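Local coordinates for protein putative pyridoxal phosphate-dependent transferase (Clostridium difficile, PDB 4DQ6) that binds pyridoxal-5'-phosphate and is a putative transferase of the aminotransferase class I and II family, at residues I303-L317 and K321-L335. Numbering follows the deposited sequence. Where two conformers were deposited one is given.
Sequences IDFAIKYINENMPKL and KPEGTYLLWVDFSAL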
loop_
_atom_site.group_PDB
_atom_site.type_symbol
_atom_site.label_atom_id
_atom_site.label_comp_id
_atom_site.label_asym_id
_atom_site.label_seq_id
_atom_site.Cartn_x
_atom_site.Cartn_y
_atom_site.Cartn_z
ATOM N N ILE A 303 -5.871 -11.642 -30.550
ATOM C CA ILE A 303 -4.855 -12.696 -30.580
ATOM C C ILE A 303 -4.851 -13.407 -31.934
ATOM O O ILE A 303 -3.812 -13.544 -32.571
ATOM C CB ILE A 303 -5.071 -13.644 -29.409
ATOM C CG1 ILE A 303 -4.616 -12.999 -28.115
ATOM C CG2 ILE A 303 -4.325 -14.940 -29.683
ATOM C CD1 ILE A 303 -5.129 -13.672 -26.850
ATOM N N ASP A 304 -6.028 -13.771 -32.391
ATOM C CA ASP A 304 -6.175 -14.428 -33.691
ATOM C C ASP A 304 -5.692 -13.506 -34.843
ATOM O O ASP A 304 -4.969 -13.938 -35.722
ATOM C CB ASP A 304 -7.623 -14.875 -33.863
ATOM C CG ASP A 304 -7.988 -16.063 -33.033
ATOM O OD1 ASP A 304 -7.077 -16.783 -32.539
ATOM O OD2 ASP A 304 -9.193 -16.267 -32.873
ATOM N N PHE A 305 -6.021 -12.219 -34.753
ATOM C CA PHE A 305 -5.577 -11.227 -35.744
ATOM C C PHE A 305 -4.056 -11.122 -35.765
ATOM O O PHE A 305 -3.431 -11.148 -36.837
ATOM C CB PHE A 305 -6.234 -9.866 -35.487
ATOM C CG PHE A 305 -5.585 -8.752 -36.232
ATOM C CD1 PHE A 305 -5.947 -8.508 -37.547
ATOM C CD2 PHE A 305 -4.564 -7.991 -35.664
ATOM C CE1 PHE A 305 -5.342 -7.489 -38.264
ATOM C CE2 PHE A 305 -3.963 -6.972 -36.374
ATOM C CZ PHE A 305 -4.334 -6.744 -37.683
ATOM N N ALA A 306 -3.443 -11.060 -34.575
ATOM C CA ALA A 306 -2.004 -10.910 -34.480
ATOM C C ALA A 306 -1.262 -12.104 -35.006
ATOM O O ALA A 306 -0.264 -11.966 -35.668
ATOM C CB ALA A 306 -1.582 -10.603 -33.050
ATOM N N ILE A 307 -1.738 -13.287 -34.676
ATOM C CA ILE A 307 -1.084 -14.501 -35.134
ATOM C C ILE A 307 -1.211 -14.636 -36.639
ATOM O O ILE A 307 -0.247 -14.951 -37.303
ATOM C CB ILE A 307 -1.638 -15.729 -34.395
ATOM C CG1 ILE A 307 -1.195 -15.684 -32.956
ATOM C CG2 ILE A 307 -1.180 -17.031 -35.033
ATOM C CD1 ILE A 307 -1.888 -16.683 -32.077
ATOM N N LYS A 308 -2.386 -14.339 -37.191
ATOM C CA LYS A 308 -2.563 -14.349 -38.653
ATOM C C LYS A 308 -1.625 -13.323 -39.323
ATOM O O LYS A 308 -0.924 -13.640 -40.298
ATOM C CB LYS A 308 -4.024 -14.093 -38.983
ATOM C CG LYS A 308 -4.364 -14.027 -40.475
ATOM C CD LYS A 308 -5.855 -13.823 -40.710
ATOM C CE LYS A 308 -6.108 -13.112 -42.036
ATOM N NZ LYS A 308 -5.719 -14.005 -43.162
ATOM N N TYR A 309 -1.554 -12.114 -38.754
ATOM C CA TYR A 309 -0.691 -11.079 -39.284
ATOM C C TYR A 309 0.769 -11.495 -39.269
ATOM O O TYR A 309 1.456 -11.377 -40.269
ATOM C CB TYR A 309 -0.854 -9.767 -38.524
ATOM C CG TYR A 309 -0.221 -8.613 -39.196
ATOM C CD1 TYR A 309 1.129 -8.327 -39.073
ATOM C CD2 TYR A 309 -1.008 -7.753 -39.969
ATOM C CE1 TYR A 309 1.705 -7.221 -39.740
ATOM C CE2 TYR A 309 -0.438 -6.685 -40.630
ATOM C CZ TYR A 309 0.898 -6.408 -40.480
ATOM O OH TYR A 309 1.472 -5.359 -41.146
ATOM N N ILE A 310 1.224 -12.070 -38.146
ATOM C CA ILE A 310 2.629 -12.498 -38.027
ATOM C C ILE A 310 2.922 -13.630 -39.028
ATOM O O ILE A 310 3.946 -13.599 -39.736
ATOM C CB ILE A 310 3.000 -12.988 -36.587
ATOM C CG1 ILE A 310 3.008 -11.821 -35.582
ATOM C CG2 ILE A 310 4.356 -13.688 -36.564
ATOM C CD1 ILE A 310 2.848 -12.254 -34.135
ATOM N N ASN A 311 2.022 -14.597 -39.125
ATOM C CA ASN A 311 2.246 -15.740 -40.006
ATOM C C ASN A 311 2.244 -15.358 -41.474
ATOM O O ASN A 311 2.983 -15.915 -42.281
ATOM C CB ASN A 311 1.212 -16.848 -39.725
ATOM C CG ASN A 311 1.415 -17.548 -38.378
ATOM O OD1 ASN A 311 2.490 -17.509 -37.743
ATOM N ND2 ASN A 311 0.375 -18.204 -37.935
ATOM N N GLU A 312 1.436 -14.381 -41.831
ATOM C CA GLU A 312 1.372 -13.868 -43.203
ATOM C C GLU A 312 2.496 -12.873 -43.537
ATOM O O GLU A 312 3.099 -12.911 -44.645
ATOM C CB GLU A 312 -0.036 -13.293 -43.448
ATOM C CG GLU A 312 -1.050 -14.425 -43.447
ATOM C CD GLU A 312 -2.483 -14.026 -43.754
ATOM O OE1 GLU A 312 -2.769 -12.817 -43.987
ATOM O OE2 GLU A 312 -3.322 -14.978 -43.728
ATOM N N ASN A 313 2.809 -11.975 -42.607
ATOM C CA ASN A 313 3.694 -10.843 -42.910
ATOM C C ASN A 313 5.088 -10.931 -42.298
ATOM O O ASN A 313 6.003 -10.296 -42.780
ATOM C CB ASN A 313 3.022 -9.536 -42.514
ATOM C CG ASN A 313 1.706 -9.337 -43.226
ATOM O OD1 ASN A 313 1.674 -9.225 -44.451
ATOM N ND2 ASN A 313 0.628 -9.383 -42.491
ATOM N N MET A 314 5.255 -11.729 -41.248
ATOM C CA MET A 314 6.582 -11.945 -40.590
ATOM C C MET A 314 6.835 -13.425 -40.327
ATOM O O MET A 314 6.967 -13.862 -39.186
ATOM C CB MET A 314 6.661 -11.165 -39.269
ATOM C CG MET A 314 6.417 -9.679 -39.476
ATOM S SD MET A 314 6.475 -8.652 -38.005
ATOM C CE MET A 314 4.783 -8.686 -37.402
ATOM N N PRO A 315 6.923 -14.219 -41.412
ATOM C CA PRO A 315 6.900 -15.668 -41.252
ATOM C C PRO A 315 8.149 -16.273 -40.618
ATOM O O PRO A 315 8.125 -17.463 -40.220
ATOM C CB PRO A 315 6.710 -16.188 -42.672
ATOM C CG PRO A 315 7.221 -15.094 -43.526
ATOM C CD PRO A 315 6.805 -13.819 -42.815
ATOM N N LYS A 316 9.227 -15.498 -40.522
ATOM C CA LYS A 316 10.406 -15.950 -39.761
ATOM C C LYS A 316 10.142 -15.991 -38.239
ATOM O O LYS A 316 10.790 -16.756 -37.514
ATOM C CB LYS A 316 11.649 -15.112 -40.071
ATOM C CG LYS A 316 12.274 -15.424 -41.446
ATOM C CD LYS A 316 13.084 -14.267 -41.978
ATOM C CE LYS A 316 13.741 -14.607 -43.308
ATOM N NZ LYS A 316 14.363 -13.399 -43.951
ATOM N N LEU A 317 9.169 -15.212 -37.763
ATOM C CA LEU A 317 8.803 -15.238 -36.363
ATOM C C LEU A 317 7.907 -16.449 -36.112
ATOM O O LEU A 317 7.180 -16.918 -36.997
ATOM C CB LEU A 317 8.012 -13.994 -35.954
ATOM C CG LEU A 317 8.712 -12.662 -36.276
ATOM C CD1 LEU A 317 7.924 -11.510 -35.709
ATOM C CD2 LEU A 317 10.191 -12.624 -35.832
ATOM N N LYS A 321 -0.463 -19.694 -29.962
ATOM C CA LYS A 321 -1.602 -18.962 -29.360
ATOM C C LYS A 321 -1.605 -19.258 -27.835
ATOM O O LYS A 321 -1.550 -20.435 -27.407
ATOM C CB LYS A 321 -2.901 -19.414 -29.964
ATOM C CG LYS A 321 -4.120 -18.694 -29.490
ATOM C CD LYS A 321 -5.352 -19.038 -30.298
ATOM C CE LYS A 321 -6.587 -18.474 -29.661
ATOM N NZ LYS A 321 -7.778 -18.607 -30.586
ATOM N N PRO A 322 -1.653 -18.230 -27.009
ATOM C CA PRO A 322 -1.722 -18.486 -25.555
ATOM C C PRO A 322 -3.047 -19.069 -25.157
ATOM O O PRO A 322 -4.057 -18.859 -25.814
ATOM C CB PRO A 322 -1.627 -17.108 -24.945
ATOM C CG PRO A 322 -2.067 -16.150 -26.033
ATOM C CD PRO A 322 -1.714 -16.785 -27.343
ATOM N N GLU A 323 -3.070 -19.810 -24.069
ATOM C CA GLU A 323 -4.257 -20.361 -23.475
ATOM C C GLU A 323 -4.901 -19.387 -22.471
ATOM O O GLU A 323 -6.143 -19.427 -22.220
ATOM C CB GLU A 323 -3.892 -21.670 -22.769
ATOM C CG GLU A 323 -3.378 -22.719 -23.754
ATOM C CD GLU A 323 -2.668 -23.907 -23.142
ATOM O OE1 GLU A 323 -2.512 -23.881 -21.939
ATOM O OE2 GLU A 323 -2.289 -24.822 -23.961
ATOM N N GLY A 324 -4.083 -18.506 -21.914
ATOM C CA GLY A 324 -4.517 -17.461 -21.007
ATOM C C GLY A 324 -3.530 -16.342 -20.960
ATOM O O GLY A 324 -2.465 -16.421 -21.605
ATOM N N THR A 325 -3.889 -15.294 -20.184
ATOM C CA THR A 325 -3.260 -13.987 -20.195
ATOM C C THR A 325 -3.606 -13.241 -21.508
ATOM O O THR A 325 -4.106 -13.835 -22.466
ATOM C CB THR A 325 -1.713 -14.012 -20.026
ATOM O OG1 THR A 325 -1.016 -14.246 -21.246
ATOM C CG2 THR A 325 -1.296 -14.980 -18.918
ATOM N N TYR A 326 -3.293 -11.952 -21.500
ATOM C CA TYR A 326 -3.370 -11.155 -22.721
ATOM C C TYR A 326 -2.061 -10.839 -23.360
ATOM O O TYR A 326 -1.892 -9.867 -24.129
ATOM C CB TYR A 326 -4.176 -9.888 -22.470
ATOM C CG TYR A 326 -3.787 -9.005 -21.295
ATOM C CD1 TYR A 326 -2.636 -8.251 -21.329
ATOM C CD2 TYR A 326 -4.627 -8.863 -20.195
ATOM C CE1 TYR A 326 -2.333 -7.384 -20.291
ATOM C CE2 TYR A 326 -4.319 -7.999 -19.149
ATOM C CZ TYR A 326 -3.178 -7.224 -19.243
ATOM O OH TYR A 326 -2.859 -6.296 -18.306
ATOM N N LEU A 327 -1.079 -11.689 -23.086
ATOM C CA LEU A 327 0.310 -11.469 -23.403
ATOM C C LEU A 327 0.729 -12.493 -24.450
ATOM O O LEU A 327 0.483 -13.693 -24.253
ATOM C CB LEU A 327 1.172 -11.587 -22.122
ATOM C CG LEU A 327 0.763 -10.592 -21.013
ATOM C CD1 LEU A 327 1.439 -11.000 -19.670
ATOM C CD2 LEU A 327 1.037 -9.131 -21.332
ATOM N N LEU A 328 1.372 -12.037 -25.501
ATOM C CA LEU A 328 1.775 -12.867 -26.617
ATOM C C LEU A 328 3.298 -13.060 -26.561
ATOM O O LEU A 328 4.047 -12.107 -26.335
ATOM C CB LEU A 328 1.417 -12.157 -27.952
ATOM C CG LEU A 328 1.383 -13.045 -29.197
ATOM C CD1 LEU A 328 0.240 -14.064 -29.180
ATOM C CD2 LEU A 328 1.255 -12.117 -30.438
ATOM N N TRP A 329 3.756 -14.299 -26.730
ATOM C CA TRP A 329 5.142 -14.682 -26.582
ATOM C C TRP A 329 5.668 -15.080 -27.920
ATOM O O TRP A 329 5.285 -16.138 -28.459
ATOM C CB TRP A 329 5.190 -15.820 -25.594
ATOM C CG TRP A 329 6.548 -16.366 -25.139
ATOM C CD1 TRP A 329 7.030 -17.706 -25.191
ATOM C CD2 TRP A 329 7.574 -15.645 -24.408
ATOM N NE1 TRP A 329 8.187 -17.752 -24.618
ATOM C CE2 TRP A 329 8.595 -16.589 -24.118
ATOM C CE3 TRP A 329 7.768 -14.317 -24.042
ATOM C CZ2 TRP A 329 9.760 -16.230 -23.442
ATOM C CZ3 TRP A 329 8.885 -13.953 -23.334
ATOM C CH2 TRP A 329 9.904 -14.906 -23.066
ATOM N N VAL A 330 6.511 -14.214 -28.507
ATOM C CA VAL A 330 6.887 -14.358 -29.906
ATOM C C VAL A 330 8.396 -14.594 -30.028
ATOM O O VAL A 330 9.180 -13.871 -29.450
ATOM C CB VAL A 330 6.518 -13.082 -30.707
ATOM C CG1 VAL A 330 6.931 -13.206 -32.166
ATOM C CG2 VAL A 330 5.038 -12.746 -30.571
ATOM N N ASP A 331 8.763 -15.663 -30.738
ATOM C CA ASP A 331 10.133 -16.050 -30.944
ATOM C C ASP A 331 10.678 -15.358 -32.207
ATOM O O ASP A 331 10.179 -15.583 -33.299
ATOM C CB ASP A 331 10.148 -17.561 -31.102
ATOM C CG ASP A 331 11.523 -18.121 -31.316
ATOM O OD1 ASP A 331 12.526 -17.399 -31.193
ATOM O OD2 ASP A 331 11.565 -19.327 -31.642
ATOM N N PHE A 332 11.697 -14.532 -31.990
ATOM C CA PHE A 332 12.421 -13.811 -33.045
ATOM C C PHE A 332 13.767 -14.427 -33.396
ATOM O O PHE A 332 14.548 -13.853 -34.140
ATOM C CB PHE A 332 12.702 -12.382 -32.584
ATOM C CG PHE A 332 11.512 -11.482 -32.533
ATOM C CD1 PHE A 332 10.526 -11.640 -31.608
ATOM C CD2 PHE A 332 11.437 -10.384 -33.411
ATOM C CE1 PHE A 332 9.449 -10.771 -31.570
ATOM C CE2 PHE A 332 10.385 -9.511 -33.388
ATOM C CZ PHE A 332 9.371 -9.693 -32.427
ATOM N N SER A 333 14.078 -15.597 -32.846
ATOM C CA SER A 333 15.413 -16.141 -32.957
ATOM C C SER A 333 15.831 -16.453 -34.408
ATOM O O SER A 333 17.029 -16.390 -34.733
ATOM C CB SER A 333 15.558 -17.410 -32.091
ATOM O OG SER A 333 14.694 -18.432 -32.516
ATOM N N ALA A 334 14.875 -16.731 -35.287
ATOM C CA ALA A 334 15.219 -17.096 -36.690
ATOM C C ALA A 334 15.820 -15.907 -37.452
ATOM O O ALA A 334 16.395 -16.099 -38.511
ATOM C CB ALA A 334 14.014 -17.678 -37.437
ATOM N N LEU A 335 15.725 -14.699 -36.921
ATOM C CA LEU A 335 16.392 -13.501 -37.511
ATOM C C LEU A 335 17.919 -13.499 -37.325
ATOM O O LEU A 335 18.651 -12.697 -37.959
ATOM C CB LEU A 335 15.832 -12.215 -36.910
ATOM C CG LEU A 335 14.320 -11.994 -37.023
ATOM C CD1 LEU A 335 13.864 -10.706 -36.349
ATOM C CD2 LEU A 335 13.872 -11.986 -38.488
HETATM O O HOH W 1 11.932 -16.936 -35.104
#
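Ala306, Ile307 and Ile310 on one face of helix 289-313 pack against Leu328 of strand 327-331, with Ile310 also on Val330, a helix-on-sheet contact in the small antiparallel sheet of this aminotransferase-type chain. The two segment axes approach to 10.6 Å and run at 18°, so the helix lies nearly along the strand. Centrally, Ile310 and Leu328 reach toward each other tip to tip, Ile310 CD1 to Leu328 CD2 at 4.0 Å; Ala306 CB meets the same Leu328 methyl.

At one end Lys321 reaches along the helix flank, crossing Ile303 and Ile307 at about a right angle, and Ile303 also touches Pro322. Lys321 CB already lies against Ile307 CD1; with CG anti to the backbone N (chi1 -177°) and the chain beyond extended, CG passes Ile303 CG2 and Lys321 NZ comes to Asp304 OD1 at 2.8 Å, on the syn lone pair. This salt bridge is shared, for NZ also pairs with Glu300 one turn earlier on the helix, and the two carboxylates probably fix the ammonium group between them.

At the other end the chain leaves the helix at Met314 and makes a type I turn to Leu317. Leu317 CD2 sits over one face of the Phe332 ring, 3.9 Å from its centroid and 28° off the normal, a CH-pi contact, while Leu317 CB touches Val330 CG1 at 4.0 Å. A water then joins the backbones, donating to Lys316 O and Asp331 O and accepting from Ala334 N, whereas Asp331 OD1 accepts from Ser333 N, an Asx turn, and also from Ser333 OG.

Strand 318-319 borders the same apolar layer, with Val319 touching Ile307, Leu328 and Val330; strand 367-371 flanks strand 327-331, and helix 376-390 packs on Phe305 and Tyr309.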